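Local coordinates for SMC protein (Pyrococcus furiosus, PDB 1XEW) that forms the N-terminal part of an ATP-binding cassette-type ATPase head and is probably required for chromosome condensation and partitioning, at residues I4-L9 with A83-N88. Sequence-based numbering, arbitrary orientation.
Sequences IEKLEL and AIYFNN
Tyr85 on strand 80-87 meets Lys6 and Glu8 of the antiparallel strand 3-10: Lys6 accompanies its side chain from CB to the ring, and Glu8 takes over at CE2, CZ and OH. Tyr85 CB packs 3.6 Å from the backbone O of Lys6. CG sits beside CG of Lys6, whose chain, turned between its own N and carbonyl carbon (chi1 53°) and extended from there, brings CE over the ring centre, 3.6 Å from the Tyr85 centroid. That CH-pi contact is joined by a cation-pi one, with NZ of Lys6 17° off the ring normal. Farther out, CE2 borders CD of Glu8, and Tyr85 OH donates to OE1 of Glu8 at 2.6 Å, approaching from above the carboxylate plane; Arg103 on strand 99-106 adds a weak bond to this hydroxyl. Lys6 NZ closes the group by a salt bridge of 2.9 Å to Glu8 OE2. Glu5 and Lys6 together face Tyr85, a classic beta bulge: Tyr85 O accepts N of Glu5 at 2.7 Å and, weakly, N of Lys6. On the opposite face of the sheet, Leu7 and Ile84 reach helix 40-49, whose first residues, Ser40 and Asn41, bind ATP. A leucine in place of Tyr85 would probably leave Glu8 OE1 without its hydroxyl donor and Lys6 without an aromatic face. With OE1 taking the phenol hydroxyl and OE2 the ammonium, the buried Glu8 carboxylate is probably stabilised in its charged form.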
loop_
_atom_site.group_PDB
_atom_site.type_symbol
_atom_site.label_atom_id
_atom_site.label_comp_id
_atom_site.label_asym_id
_atom_site.label_seq_id
_atom_site.Cartn_x
_atom_site.Cartn_y
_atom_site.Cartn_z
ATOM N N ILE A 4 -11.556 2.842 5.450
ATOM C CA ILE A 4 -11.755 4.074 4.679
ATOM C C ILE A 4 -13.037 4.051 3.844
ATOM O O ILE A 4 -13.197 3.158 2.984
ATOM C CB ILE A 4 -10.523 4.359 3.744
ATOM C CG1 ILE A 4 -9.246 4.460 4.564
ATOM C CG2 ILE A 4 -10.681 5.723 2.947
ATOM C CD1 ILE A 4 -7.982 4.377 3.635
ATOM N N GLU A 5 -13.986 4.968 4.116
ATOM C CA GLU A 5 -15.202 5.078 3.293
ATOM C C GLU A 5 -14.905 5.836 2.018
ATOM O O GLU A 5 -15.293 5.413 0.906
ATOM C CB GLU A 5 -16.332 5.790 4.069
ATOM C CG GLU A 5 -16.650 5.134 5.422
ATOM C CD GLU A 5 -17.431 6.072 6.385
ATOM O OE1 GLU A 5 -17.305 7.328 6.283
ATOM O OE2 GLU A 5 -18.143 5.534 7.286
ATOM N N LYS A 6 -14.196 6.946 2.117
ATOM C CA LYS A 6 -13.888 7.726 0.898
ATOM C C LYS A 6 -12.862 8.720 1.183
ATOM O O LYS A 6 -12.581 9.003 2.349
ATOM C CB LYS A 6 -15.114 8.530 0.405
ATOM C CG LYS A 6 -15.777 9.454 1.522
ATOM C CD LYS A 6 -16.939 10.327 0.913
ATOM C CE LYS A 6 -17.662 11.149 2.055
ATOM N NZ LYS A 6 -18.718 12.005 1.482
ATOM N N LEU A 7 -12.330 9.288 0.096
ATOM C CA LEU A 7 -11.355 10.315 0.119
ATOM C C LEU A 7 -11.893 11.467 -0.728
ATOM O O LEU A 7 -12.440 11.195 -1.875
ATOM C CB LEU A 7 -10.103 9.807 -0.553
ATOM C CG LEU A 7 -8.774 10.587 -0.478
ATOM C CD1 LEU A 7 -8.354 10.624 1.030
ATOM C CD2 LEU A 7 -7.633 9.879 -1.377
ATOM N N GLU A 8 -11.802 12.724 -0.220
ATOM C CA GLU A 8 -12.275 13.890 -0.984
ATOM C C GLU A 8 -11.108 14.793 -1.276
ATOM O O GLU A 8 -10.337 15.162 -0.384
ATOM C CB GLU A 8 -13.330 14.711 -0.231
ATOM C CG GLU A 8 -14.488 13.821 0.242
ATOM C CD GLU A 8 -15.683 14.573 0.806
ATOM O OE1 GLU A 8 -15.505 15.628 1.443
ATOM O OE2 GLU A 8 -16.800 14.063 0.626
ATOM N N LEU A 9 -10.954 15.151 -2.539
ATOM C CA LEU A 9 -9.834 15.965 -2.903
ATOM C C LEU A 9 -10.310 17.260 -3.557
ATOM O O LEU A 9 -11.209 17.219 -4.397
ATOM C CB LEU A 9 -8.971 15.178 -3.867
ATOM C CG LEU A 9 -8.154 14.043 -3.240
ATOM C CD1 LEU A 9 -8.906 12.810 -3.252
ATOM C CD2 LEU A 9 -6.897 13.862 -4.052
ATOM N N ALA A 83 -9.542 15.313 2.381
ATOM C CA ALA A 83 -10.213 14.883 3.594
ATOM C C ALA A 83 -10.376 13.381 3.463
ATOM O O ALA A 83 -10.766 12.875 2.375
ATOM C CB ALA A 83 -11.694 15.519 3.769
ATOM N N ILE A 84 -10.122 12.654 4.555
ATOM C CA ILE A 84 -10.341 11.214 4.446
ATOM C C ILE A 84 -11.434 10.831 5.488
ATOM O O ILE A 84 -11.386 11.325 6.606
ATOM C CB ILE A 84 -9.023 10.471 4.680
ATOM C CG1 ILE A 84 -9.204 8.945 4.394
ATOM C CG2 ILE A 84 -8.495 10.811 6.138
ATOM C CD1 ILE A 84 -7.762 8.173 4.561
ATOM N N TYR A 85 -12.364 9.942 5.110
ATOM C CA TYR A 85 -13.505 9.597 5.949
ATOM C C TYR A 85 -13.356 8.131 6.342
ATOM O O TYR A 85 -13.299 7.251 5.469
ATOM C CB TYR A 85 -14.812 9.749 5.125
ATOM C CG TYR A 85 -15.154 11.207 4.748
ATOM C CD1 TYR A 85 -16.269 11.819 5.280
ATOM C CD2 TYR A 85 -14.317 11.976 3.939
ATOM C CE1 TYR A 85 -16.553 13.174 4.996
ATOM C CE2 TYR A 85 -14.632 13.365 3.670
ATOM C CZ TYR A 85 -15.752 13.909 4.202
ATOM O OH TYR A 85 -16.150 15.211 3.894
ATOM N N PHE A 86 -13.333 7.879 7.635
ATOM C CA PHE A 86 -13.183 6.508 8.115
ATOM C C PHE A 86 -14.465 6.078 8.812
ATOM O O PHE A 86 -15.039 6.863 9.617
ATOM C CB PHE A 86 -12.097 6.477 9.194
ATOM C CG PHE A 86 -10.681 6.583 8.679
ATOM C CD1 PHE A 86 -10.008 5.437 8.185
ATOM C CD2 PHE A 86 -9.986 7.806 8.772
ATOM C CE1 PHE A 86 -8.656 5.511 7.797
ATOM C CE2 PHE A 86 -8.635 7.905 8.389
ATOM C CZ PHE A 86 -7.962 6.794 7.914
ATOM N N ASN A 87 -14.860 4.834 8.588
ATOM C CA ASN A 87 -15.991 4.231 9.322
ATOM C C ASN A 87 -15.314 3.747 10.618
ATOM O O ASN A 87 -14.293 3.012 10.564
ATOM C CB ASN A 87 -16.548 3.034 8.547
ATOM C CG ASN A 87 -17.561 2.235 9.364
ATOM O OD1 ASN A 87 -17.232 1.678 10.426
ATOM N ND2 ASN A 87 -18.800 2.180 8.867
ATOM N N ASN A 88 -15.856 4.167 11.781
ATOM C CA ASN A 88 -15.283 3.825 13.053
ATOM C C ASN A 88 -16.296 3.064 13.876
ATOM O O ASN A 88 -16.286 3.135 15.121
ATOM C CB ASN A 88 -14.850 5.123 13.765
ATOM C CG ASN A 88 -14.006 4.885 14.967
ATOM O OD1 ASN A 88 -13.163 4.007 14.976
ATOM N ND2 ASN A 88 -14.227 5.673 16.022
HETATM O O HOH W 1 -19.740 3.150 6.076
#